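Local coordinates for protein glucose-6-phosphate isomerase (Plasmodium falciparum, PDB 3QKI) that probably catalyses the reversible interconversion of alpha-D-glucose 6-phosphate and beta-D-fructose 6-phosphate, an early step of glycolysis, at residues A[95-98]-A[102-105]; A[100-103]-A[109-112]; A[193-198]-A[450-455]; A[516-519]-A[524-527]. All blocks are in the same frame, centred on the assembly; numbering follows the deposited sequence. Where two conformers were deposited one is given.

Interaction 1 of 4, residues A[95-98]-A[102-105]; sequences EKTF and KVNM
Where the chain leaves helix 90-99 it doubles back, and Val103 of the following loop lies against the last turn of the helix at Thr97 and Lys96. Both Val103 methyls touch the threonine hydroxyl, CG2 at 3.4 Å and CG1 at 3.8 Å from Thr97 OG1. CG2 also meets the threonine methyl, 4.0 Å from Thr97 CG2, while CG1 extends to Lys96 CB at 3.9 Å. The valine is set roughly perpendicular to the threonine, its two methyls lying on OG1. With chi1 at -58°, Val103 keeps CG1 beside its own backbone N and places CG2 between N and the carbonyl carbon, which spreads both methyls over the helix. The hydroxyl that CG2 covers is bonded along the helix to Lys93 O, a backbone acceptor one turn earlier; this buried hydroxyl thus has its partner within the helix and is covered by a methyl. The loop after helix 90-99 folds back on the last turn of the helix, with CA atoms closest at 6.1 Å between Thr97 and Val103. Beyond Val103 the loop makes an inverse gamma turn centred on Asn104, whose amide is bonded to Glu107 and Asn547. Val103 O receives a hydrogen bond from Arg406, and Met105 packs on His504 of the second subunit.

Interaction 2 of 4, residues A[100-103]-A[109-112]; sequences GEKV and RSVL
Ser110 OG donates to Gly100 O at 2.6 Å, the one direct hydrogen bond between 100-103 and 109-112. The hydroxyl approaches from above the carbonyl plane, 38° out of it, with a C=O...donor angle of 139°. Ser110 OG lies beside its own backbone N (chi1 -66°), which aims it at Gly100 O. A water makes a second link: it accepts from Val111 N at 2.9 Å and lies 2.8 Å from Glu101 O, to which it can donate. Glu101 O also takes Val103 N at 2.8 Å, closing an inverse gamma turn centred on Lys102. That turn brings Lys102 CA within 3.2 Å of Arg109 O, a CA-H...O contact. Apolar groups fill in around these bonds. Leu112 CD2 lies 3.6 Å from Gly100 CA, and Val103 CG2 meets Val111 CG2 at 3.7 Å, those two valines set nearly perpendicular on the side where Val111 also touches Thr97. Leu112 is joined through its backbone to Trp308, and both it and Ser110 touch Ile130. The side chain of Arg109 comes to about 8 Å from that of Lys250, a residue that binds fructose 6-phosphate. Helix 90-99 ends in a Schellman motif at Gly100, whose positive phi suits a residue without a CB, and the returning loop docks on that terminus.

Interaction 3 of 4, residues A[193-198]-A[450-455]; sequences YNMELN and HSHFPI
The Phe453 ring has the amide of Asn194 at its edge, ND2 lying near the ring plane and 3.7 Å from CD1. The other ring, His452, is approached obliquely by Met195 CE, 4.2 Å from His452 CD2. Phe208 and Phe382 make edge-to-face contacts with Phe453 and His452 respectively. The carbonyl of His452, between the two side chains along the chain, takes the hydrogen bond that joins the segments: Asn194 ND2 donates to His452 O at 2.7 Å in a nearly straight bond, 163° at the hydrogen. The acceptor lies in the amide plane of Asn194, yet the donor stands 42° above the carbonyl plane. Met195, bent at chi2 and chi3, curls back to bring CE 3.6 Å from His452 O, packing its methyl against the acceptor. Helix 179-197 finishes here in a wider pi-type turn: Tyr193 O accepts both Asn198 N at 2.9 Å and Asn198 ND2 at 2.8 Å, from opposite faces of its plane. The loop, which follows strand 443-448, is shaped by an ST turn in which Phe453 N donates to Ser451 OG at 2.9 Å. Tyr212 fixes the rotation of the Asn194 amide by bonding to its OD1, and both imidazole nitrogens of His452 are engaged, NE2 with Leu521 O and ND1 with Asn384. Asn229 of the second subunit bonds to His452 N, placing the loop at the dimer interface.

Interaction 4 of 4, residues A[516-519]-A[524-527]; sequences LLFD and YTCG
Thr525 directs its methyl branch at the Phe518 ring, CG2 standing 3.7 Å from Phe518 CG and meeting the ring obliquely. The modelled distance to the neighbouring CD1 is too short for two carbons, and Thr525 was deposited in two conformers, so the exact fit is doubtful. The phenyl and the threonine branch pass side by side, pointing opposite ways, from backbones whose CA atoms are 7.7 Å apart. In one of the two conformers OG1 lies beside the backbone N (chi1 -57°), which leaves CG2 anti to it and facing the ring. The hydroxyl bonds to Asn63 OD1 and, weakly, to Glu520 O; Asp519 OD1 lies 4.3 Å from Thr525 OG1. The pair spans a short strand-to-helix connection, with strand 513-518 running into helix 523-543 as one beta-alpha unit of the larger, mixed sheet, consistent with the sugar isomerase (SIS) fold of this family. Next outward, Phe518 is set by neighbours in or just beyond strands 64-70 and 443-448: its ring meets those of Phe64 and Phe448 with planes at about 30° and 25°, while its backbone bonds to Gly447 and Lys449. Leu529, one turn along the helix, also touches the ring, and Thr525 N is bonded to Asn522 OD1 at the start of helix 523-543.

Interactions 1 and 2 form one continuous patch at the end of helix 90-99, sharing Lys102 and Val103; their centres are 4 Å apart, and Asn104 O - Arg109 N at 3.0 Å probably adds a hydrogen bond between them. Interaction 1 is buried and has no hydrogen bond across it, methyls packing on a hydroxyl already bonded within the helix, whereas interaction 2, only partly buried, relies on a hydroxyl and a water. Interactions 3 and 4 are buried too; 3 lies across the chain's centre, its own centre about 41 Å from that of interaction 1. They touch through His450 ND1 - Asp519 O at 3.2 Å and both reach the second subunit, but 3 turns on an amide bond and 4 on apolar packing.

Interaction 1 of 4, residues A[95-98]-A[102-105]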
loop_
_atom_site.group_PDB
_atom_site.type_symbol
_atom_site.label_atom_id
_atom_site.label_comp_id
_atom_site.label_asym_id
_atom_site.label_seq_id
_atom_site.Cartn_x
_atom_site.Cartn_y
_atom_site.Cartn_z
ATOM N N GLU A 95 -11.179 30.521 5.192
ATOM C CA GLU A 95 -11.087 31.811 4.508
ATOM C C GLU A 95 -9.710 32.472 4.710
ATOM O O GLU A 95 -9.121 32.914 3.722
ATOM C CB GLU A 95 -12.235 32.743 4.908
ATOM C CG GLU A 95 -12.257 34.039 4.109
ATOM C CD GLU A 95 -13.465 34.923 4.338
ATOM O OE1 GLU A 95 -13.872 35.093 5.513
ATOM O OE2 GLU A 95 -13.975 35.485 3.343
ATOM N N LYS A 96 -9.151 32.449 5.953
ATOM C CA LYS A 96 -7.817 33.002 6.232
ATOM C C LYS A 96 -6.749 32.274 5.403
ATOM O O LYS A 96 -5.845 32.913 4.877
ATOM C CB LYS A 96 -7.476 32.877 7.724
ATOM C CG LYS A 96 -8.167 33.889 8.610
ATOM C CD LYS A 96 -8.084 33.444 10.060
ATOM C CE LYS A 96 -7.300 34.398 10.924
ATOM N NZ LYS A 96 -6.093 33.752 11.508
ATOM N N THR A 97 -6.877 30.938 5.270
ATOM C CA THR A 97 -5.954 30.112 4.482
ATOM C C THR A 97 -5.966 30.559 3.020
ATOM O O THR A 97 -4.900 30.862 2.473
ATOM C CB THR A 97 -6.280 28.619 4.664
ATOM O OG1 THR A 97 -6.301 28.326 6.063
ATOM C CG2 THR A 97 -5.261 27.704 3.962
ATOM N N PHE A 98 -7.168 30.616 2.398
ATOM C CA PHE A 98 -7.361 31.026 1.002
ATOM C C PHE A 98 -6.854 32.464 0.752
ATOM O O PHE A 98 -6.327 32.731 -0.332
ATOM C CB PHE A 98 -8.826 30.928 0.605
ATOM C CG PHE A 98 -9.264 29.579 0.086
ATOM C CD1 PHE A 98 -9.506 29.382 -1.273
ATOM C CD2 PHE A 98 -9.476 28.516 0.958
ATOM C CE1 PHE A 98 -9.954 28.140 -1.752
ATOM C CE2 PHE A 98 -9.895 27.263 0.477
ATOM C CZ PHE A 98 -10.151 27.094 -0.869
ATOM N N LYS A 102 -0.925 33.888 7.427
ATOM C CA LYS A 102 0.085 32.963 7.948
ATOM C C LYS A 102 -0.496 31.914 8.895
ATOM O O LYS A 102 -0.150 31.885 10.076
ATOM C CB LYS A 102 1.284 33.730 8.531
ATOM C CG LYS A 102 1.973 34.645 7.534
ATOM C CD LYS A 102 3.176 35.315 8.184
ATOM C CE LYS A 102 3.630 36.552 7.474
ATOM N NZ LYS A 102 5.038 36.878 7.832
ATOM N N VAL A 103 -1.367 31.013 8.352
ATOM C CA VAL A 103 -2.047 29.983 9.135
ATOM C C VAL A 103 -1.123 28.848 9.613
ATOM O O VAL A 103 -1.471 28.140 10.562
ATOM C CB VAL A 103 -3.376 29.496 8.505
ATOM C CG1 VAL A 103 -4.339 30.660 8.314
ATOM C CG2 VAL A 103 -3.134 28.764 7.189
ATOM N N ASN A 104 0.058 28.683 8.964
ATOM C CA ASN A 104 1.046 27.700 9.389
ATOM C C ASN A 104 1.772 28.447 10.505
ATOM O O ASN A 104 2.740 29.175 10.270
ATOM C CB ASN A 104 1.967 27.330 8.225
ATOM C CG ASN A 104 3.070 26.378 8.575
ATOM O OD1 ASN A 104 3.321 26.050 9.737
ATOM N ND2 ASN A 104 3.785 25.935 7.571
ATOM N N MET A 105 1.230 28.325 11.717
ATOM C CA MET A 105 1.651 29.093 12.891
ATOM C C MET A 105 2.969 28.678 13.558
ATOM O O MET A 105 3.497 29.445 14.355
ATOM C CB MET A 105 0.481 29.266 13.894
ATOM C CG MET A 105 -0.389 27.983 14.107
ATOM S SD MET A 105 0.357 26.587 14.996
ATOM C CE MET A 105 0.745 27.356 16.608
#

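Interaction 2 of 4, residues A[100-103]-A[109-112]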
loop_
_atom_site.group_PDB
_atom_site.type_symbol
_atom_site.label_atom_id
_atom_site.label_comp_id
_atom_site.label_asym_id
_atom_site.label_seq_id
_atom_site.Cartn_x
_atom_site.Cartn_y
_atom_site.Cartn_z
ATOM N N GLY A 100 -4.331 33.947 2.181
ATOM C CA GLY A 100 -2.873 34.063 2.264
ATOM C C GLY A 100 -2.344 34.438 3.632
ATOM O O GLY A 100 -1.153 34.733 3.774
ATOM N N GLU A 101 -3.202 34.373 4.671
ATOM C CA GLU A 101 -2.765 34.646 6.036
ATOM C C GLU A 101 -1.828 33.554 6.499
ATOM O O GLU A 101 -1.911 32.422 6.001
ATOM C CB GLU A 101 -3.958 34.790 6.981
ATOM C CG GLU A 101 -4.825 35.978 6.600
ATOM C CD GLU A 101 -5.762 36.488 7.673
ATOM O OE1 GLU A 101 -5.428 36.362 8.876
ATOM O OE2 GLU A 101 -6.798 37.086 7.301
ATOM N N LYS A 102 -0.925 33.888 7.427
ATOM C CA LYS A 102 0.085 32.963 7.948
ATOM C C LYS A 102 -0.496 31.914 8.895
ATOM O O LYS A 102 -0.150 31.885 10.076
ATOM C CB LYS A 102 1.284 33.730 8.531
ATOM C CG LYS A 102 1.973 34.645 7.534
ATOM C CD LYS A 102 3.176 35.315 8.184
ATOM C CE LYS A 102 3.630 36.552 7.474
ATOM N NZ LYS A 102 5.038 36.878 7.832
ATOM N N VAL A 103 -1.367 31.013 8.352
ATOM C CA VAL A 103 -2.047 29.983 9.135
ATOM C C VAL A 103 -1.123 28.848 9.613
ATOM O O VAL A 103 -1.471 28.140 10.562
ATOM C CB VAL A 103 -3.376 29.496 8.505
ATOM C CG1 VAL A 103 -4.339 30.660 8.314
ATOM C CG2 VAL A 103 -3.134 28.764 7.189
ATOM N N ARG A 109 4.064 30.860 8.170
ATOM C CA ARG A 109 3.963 30.841 6.722
ATOM C C ARG A 109 2.552 30.837 6.214
ATOM O O ARG A 109 1.634 30.365 6.889
ATOM C CB ARG A 109 4.655 29.594 6.166
ATOM C CG ARG A 109 6.149 29.622 6.320
ATOM C CD ARG A 109 6.809 29.187 5.043
ATOM N NE ARG A 109 6.868 27.736 4.935
ATOM C CZ ARG A 109 7.932 27.010 5.250
ATOM N NH1 ARG A 109 9.027 27.594 5.725
ATOM N NH2 ARG A 109 7.909 25.692 5.100
ATOM N N SER A 110 2.396 31.281 4.972
ATOM C CA SER A 110 1.130 31.238 4.272
ATOM C C SER A 110 0.964 29.816 3.731
ATOM O O SER A 110 1.933 29.061 3.653
ATOM C CB SER A 110 1.118 32.252 3.135
ATOM O OG SER A 110 1.182 33.569 3.653
ATOM N N VAL A 111 -0.267 29.451 3.386
ATOM C CA VAL A 111 -0.638 28.119 2.863
ATOM C C VAL A 111 -1.464 28.429 1.616
ATOM O O VAL A 111 -2.663 28.733 1.707
ATOM C CB VAL A 111 -1.418 27.311 3.926
ATOM C CG1 VAL A 111 -1.943 26.006 3.333
ATOM C CG2 VAL A 111 -0.542 27.033 5.161
ATOM N N LEU A 112 -0.801 28.414 0.455
ATOM C CA LEU A 112 -1.450 28.877 -0.781
ATOM C C LEU A 112 -1.391 27.932 -1.966
ATOM O O LEU A 112 -1.358 28.388 -3.121
ATOM C CB LEU A 112 -0.929 30.282 -1.144
ATOM C CG LEU A 112 -1.406 31.458 -0.293
ATOM C CD1 LEU A 112 -0.553 32.706 -0.561
ATOM C CD2 LEU A 112 -2.893 31.720 -0.491
HETATM O O HOH W 1 -2.529 31.205 3.592
#

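Interaction 3 of 4, residues A[193-198]-A[450-455]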
loop_
_atom_site.group_PDB
_atom_site.type_symbol
_atom_site.label_atom_id
_atom_site.label_comp_id
_atom_site.label_asym_id
_atom_site.label_seq_id
_atom_site.Cartn_x
_atom_site.Cartn_y
_atom_site.Cartn_z
ATOM N N TYR A 193 -4.075 7.619 -23.318
ATOM C CA TYR A 193 -3.781 6.681 -24.426
ATOM C C TYR A 193 -5.013 6.233 -25.194
ATOM O O TYR A 193 -4.969 6.150 -26.416
ATOM C CB TYR A 193 -3.095 5.398 -23.962
ATOM C CG TYR A 193 -1.849 5.516 -23.124
ATOM C CD1 TYR A 193 -0.907 6.516 -23.369
ATOM C CD2 TYR A 193 -1.535 4.541 -22.177
ATOM C CE1 TYR A 193 0.246 6.624 -22.590
ATOM C CE2 TYR A 193 -0.361 4.603 -21.441
ATOM C CZ TYR A 193 0.522 5.649 -21.637
ATOM O OH TYR A 193 1.685 5.676 -20.888
ATOM N N ASN A 194 -6.081 5.883 -24.470
ATOM C CA ASN A 194 -7.289 5.286 -25.035
ATOM C C ASN A 194 -8.243 6.294 -25.662
ATOM O O ASN A 194 -8.682 6.076 -26.795
ATOM C CB ASN A 194 -8.016 4.406 -23.994
ATOM C CG ASN A 194 -7.157 3.278 -23.470
ATOM O OD1 ASN A 194 -6.090 2.975 -24.011
ATOM N ND2 ASN A 194 -7.603 2.629 -22.407
ATOM N N MET A 195 -8.605 7.345 -24.903
ATOM C CA MET A 195 -9.554 8.375 -25.334
ATOM C C MET A 195 -8.929 9.410 -26.255
ATOM O O MET A 195 -9.585 9.874 -27.174
ATOM C CB MET A 195 -10.239 9.026 -24.109
ATOM C CG MET A 195 -11.535 8.347 -23.701
ATOM S SD MET A 195 -11.478 6.541 -23.516
ATOM C CE MET A 195 -10.864 6.377 -21.948
ATOM N N GLU A 196 -7.683 9.795 -25.996
ATOM C CA GLU A 196 -7.016 10.791 -26.815
ATOM C C GLU A 196 -6.191 10.177 -27.968
ATOM O O GLU A 196 -6.542 10.377 -29.121
ATOM C CB GLU A 196 -6.175 11.754 -25.963
ATOM C CG GLU A 196 -5.483 12.828 -26.787
ATOM C CD GLU A 196 -4.919 14.014 -26.031
ATOM O OE1 GLU A 196 -5.377 14.309 -24.901
ATOM O OE2 GLU A 196 -4.020 14.672 -26.599
ATOM N N LEU A 197 -5.134 9.431 -27.680
ATOM C CA LEU A 197 -4.294 8.877 -28.745
ATOM C C LEU A 197 -4.992 7.845 -29.642
ATOM O O LEU A 197 -4.798 7.886 -30.855
ATOM C CB LEU A 197 -2.965 8.322 -28.215
ATOM C CG LEU A 197 -2.130 9.254 -27.352
ATOM C CD1 LEU A 197 -0.827 8.600 -27.010
ATOM C CD2 LEU A 197 -1.870 10.601 -28.041
ATOM N N ASN A 198 -5.814 6.957 -29.054
ATOM C CA ASN A 198 -6.520 5.918 -29.792
ATOM C C ASN A 198 -7.949 6.295 -30.124
ATOM O O ASN A 198 -8.620 5.550 -30.830
ATOM C CB ASN A 198 -6.393 4.541 -29.099
ATOM C CG ASN A 198 -5.004 3.970 -29.230
ATOM O OD1 ASN A 198 -4.674 3.361 -30.230
ATOM N ND2 ASN A 198 -4.143 4.142 -28.214
ATOM N N HIS A 450 -18.106 4.859 -15.869
ATOM C CA HIS A 450 -17.429 4.387 -17.076
ATOM C C HIS A 450 -16.026 3.920 -16.815
ATOM O O HIS A 450 -15.320 4.472 -15.970
ATOM C CB HIS A 450 -17.421 5.486 -18.172
ATOM C CG HIS A 450 -18.803 5.865 -18.596
ATOM N ND1 HIS A 450 -19.479 6.932 -18.015
ATOM C CD2 HIS A 450 -19.642 5.230 -19.448
ATOM C CE1 HIS A 450 -20.686 6.932 -18.562
ATOM N NE2 HIS A 450 -20.828 5.926 -19.426
ATOM N N SER A 451 -15.589 2.959 -17.637
ATOM C CA SER A 451 -14.240 2.415 -17.614
ATOM C C SER A 451 -13.304 3.229 -18.535
ATOM O O SER A 451 -13.777 3.912 -19.441
ATOM C CB SER A 451 -14.272 0.977 -18.139
ATOM O OG SER A 451 -12.977 0.399 -18.076
ATOM N N HIS A 452 -11.976 3.082 -18.366
ATOM C CA HIS A 452 -10.999 3.639 -19.311
ATOM C C HIS A 452 -10.777 2.595 -20.435
ATOM O O HIS A 452 -10.162 2.904 -21.446
ATOM C CB HIS A 452 -9.648 3.941 -18.621
ATOM C CG HIS A 452 -9.617 5.223 -17.824
ATOM N ND1 HIS A 452 -8.563 5.506 -16.967
ATOM C CD2 HIS A 452 -10.505 6.250 -17.777
ATOM C CE1 HIS A 452 -8.847 6.684 -16.429
ATOM N NE2 HIS A 452 -10.008 7.165 -16.877
ATOM N N PHE A 453 -11.203 1.327 -20.216
ATOM C CA PHE A 453 -11.038 0.239 -21.183
ATOM C C PHE A 453 -12.270 -0.689 -21.129
ATOM O O PHE A 453 -12.167 -1.794 -20.621
ATOM C CB PHE A 453 -9.721 -0.520 -20.927
ATOM C CG PHE A 453 -9.273 -1.394 -22.079
ATOM C CD1 PHE A 453 -8.753 -0.830 -23.241
ATOM C CD2 PHE A 453 -9.354 -2.787 -21.995
ATOM C CE1 PHE A 453 -8.328 -1.646 -24.298
ATOM C CE2 PHE A 453 -8.929 -3.597 -23.052
ATOM C CZ PHE A 453 -8.431 -3.020 -24.197
ATOM N N PRO A 454 -13.453 -0.243 -21.608
ATOM C CA PRO A 454 -14.649 -1.095 -21.491
ATOM C C PRO A 454 -14.529 -2.407 -22.264
ATOM O O PRO A 454 -14.027 -2.462 -23.384
ATOM C CB PRO A 454 -15.787 -0.209 -22.014
ATOM C CG PRO A 454 -15.145 0.844 -22.793
ATOM C CD PRO A 454 -13.773 1.048 -22.256
ATOM N N ILE A 455 -14.905 -3.470 -21.602
ATOM C CA ILE A 455 -14.924 -4.816 -22.137
ATOM C C ILE A 455 -16.310 -5.379 -21.932
ATOM O O ILE A 455 -16.862 -5.293 -20.830
ATOM C CB ILE A 455 -13.831 -5.741 -21.513
ATOM C CG1 ILE A 455 -12.405 -5.242 -21.845
ATOM C CG2 ILE A 455 -14.039 -7.190 -21.977
ATOM C CD1 ILE A 455 -11.301 -5.978 -21.143
#

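Interaction 4 of 4, residues A[516-519]-A[524-527]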
loop_
_atom_site.group_PDB
_atom_site.type_symbol
_atom_site.label_atom_id
_atom_site.label_comp_id
_atom_site.label_asym_id
_atom_site.label_seq_id
_atom_site.Cartn_x
_atom_site.Cartn_y
_atom_site.Cartn_z
ATOM N N LEU A 516 -18.309 7.569 -3.056
ATOM C CA LEU A 516 -18.039 8.668 -3.991
ATOM C C LEU A 516 -18.214 8.077 -5.386
ATOM O O LEU A 516 -17.445 7.181 -5.769
ATOM C CB LEU A 516 -16.620 9.259 -3.817
ATOM C CG LEU A 516 -16.350 10.044 -2.541
ATOM C CD1 LEU A 516 -14.845 10.272 -2.337
ATOM C CD2 LEU A 516 -17.049 11.405 -2.562
ATOM N N LEU A 517 -19.258 8.532 -6.118
ATOM C CA LEU A 517 -19.536 8.006 -7.452
ATOM C C LEU A 517 -19.470 9.107 -8.491
ATOM O O LEU A 517 -20.303 10.006 -8.473
ATOM C CB LEU A 517 -20.887 7.226 -7.514
ATOM C CG LEU A 517 -21.336 6.656 -8.883
ATOM C CD1 LEU A 517 -20.279 5.714 -9.490
ATOM C CD2 LEU A 517 -22.658 5.911 -8.748
ATOM N N PHE A 518 -18.471 9.023 -9.390
ATOM C CA PHE A 518 -18.255 10.013 -10.455
ATOM C C PHE A 518 -18.759 9.457 -11.770
ATOM O O PHE A 518 -18.883 8.245 -11.909
ATOM C CB PHE A 518 -16.752 10.326 -10.591
ATOM C CG PHE A 518 -16.061 10.989 -9.410
ATOM C CD1 PHE A 518 -15.834 12.357 -9.397
ATOM C CD2 PHE A 518 -15.603 10.234 -8.336
ATOM C CE1 PHE A 518 -15.195 12.970 -8.316
ATOM C CE2 PHE A 518 -14.948 10.837 -7.268
ATOM C CZ PHE A 518 -14.741 12.206 -7.260
ATOM N N ASP A 519 -19.007 10.307 -12.767
ATOM C CA ASP A 519 -19.420 9.741 -14.048
ATOM C C ASP A 519 -18.225 9.111 -14.793
ATOM O O ASP A 519 -18.293 7.978 -15.266
ATOM C CB ASP A 519 -20.168 10.776 -14.910
ATOM C CG ASP A 519 -19.360 11.972 -15.388
ATOM O OD1 ASP A 519 -18.301 12.272 -14.769
ATOM O OD2 ASP A 519 -19.784 12.615 -16.378
ATOM N N TYR A 524 -10.445 16.708 -15.607
ATOM C CA TYR A 524 -11.212 17.609 -14.769
ATOM C C TYR A 524 -11.641 16.909 -13.454
ATOM O O TYR A 524 -11.433 17.455 -12.370
ATOM C CB TYR A 524 -12.428 18.131 -15.558
ATOM C CG TYR A 524 -13.313 19.039 -14.741
ATOM C CD1 TYR A 524 -14.437 18.543 -14.089
ATOM C CD2 TYR A 524 -13.037 20.404 -14.630
ATOM C CE1 TYR A 524 -15.273 19.383 -13.353
ATOM C CE2 TYR A 524 -13.854 21.247 -13.881
ATOM C CZ TYR A 524 -14.957 20.725 -13.225
ATOM O OH TYR A 524 -15.749 21.523 -12.444
ATOM N N THR A 525 -12.248 15.711 -13.571
ATOM C CA THR A 525 -12.704 14.918 -12.434
ATOM C C THR A 525 -11.525 14.505 -11.523
ATOM O O THR A 525 -11.694 14.431 -10.313
ATOM C CB THR A 525 -13.556 13.750 -12.954
ATOM O OG1 THR A 525 -14.650 14.270 -13.722
ATOM C CG2 THR A 525 -14.083 12.884 -11.859
ATOM N N CYS A 526 -10.345 14.215 -12.110
ATOM C CA CYS A 526 -9.181 13.839 -11.297
ATOM C C CYS A 526 -8.761 15.041 -10.422
ATOM O O CYS A 526 -8.321 14.854 -9.287
ATOM C CB CYS A 526 -8.032 13.342 -12.168
ATOM S SG CYS A 526 -6.772 12.404 -11.264
ATOM N N GLY A 527 -8.953 16.251 -10.949
ATOM C CA GLY A 527 -8.712 17.506 -10.242
ATOM C C GLY A 527 -9.720 17.674 -9.112
ATOM O O GLY A 527 -9.335 18.009 -7.981
#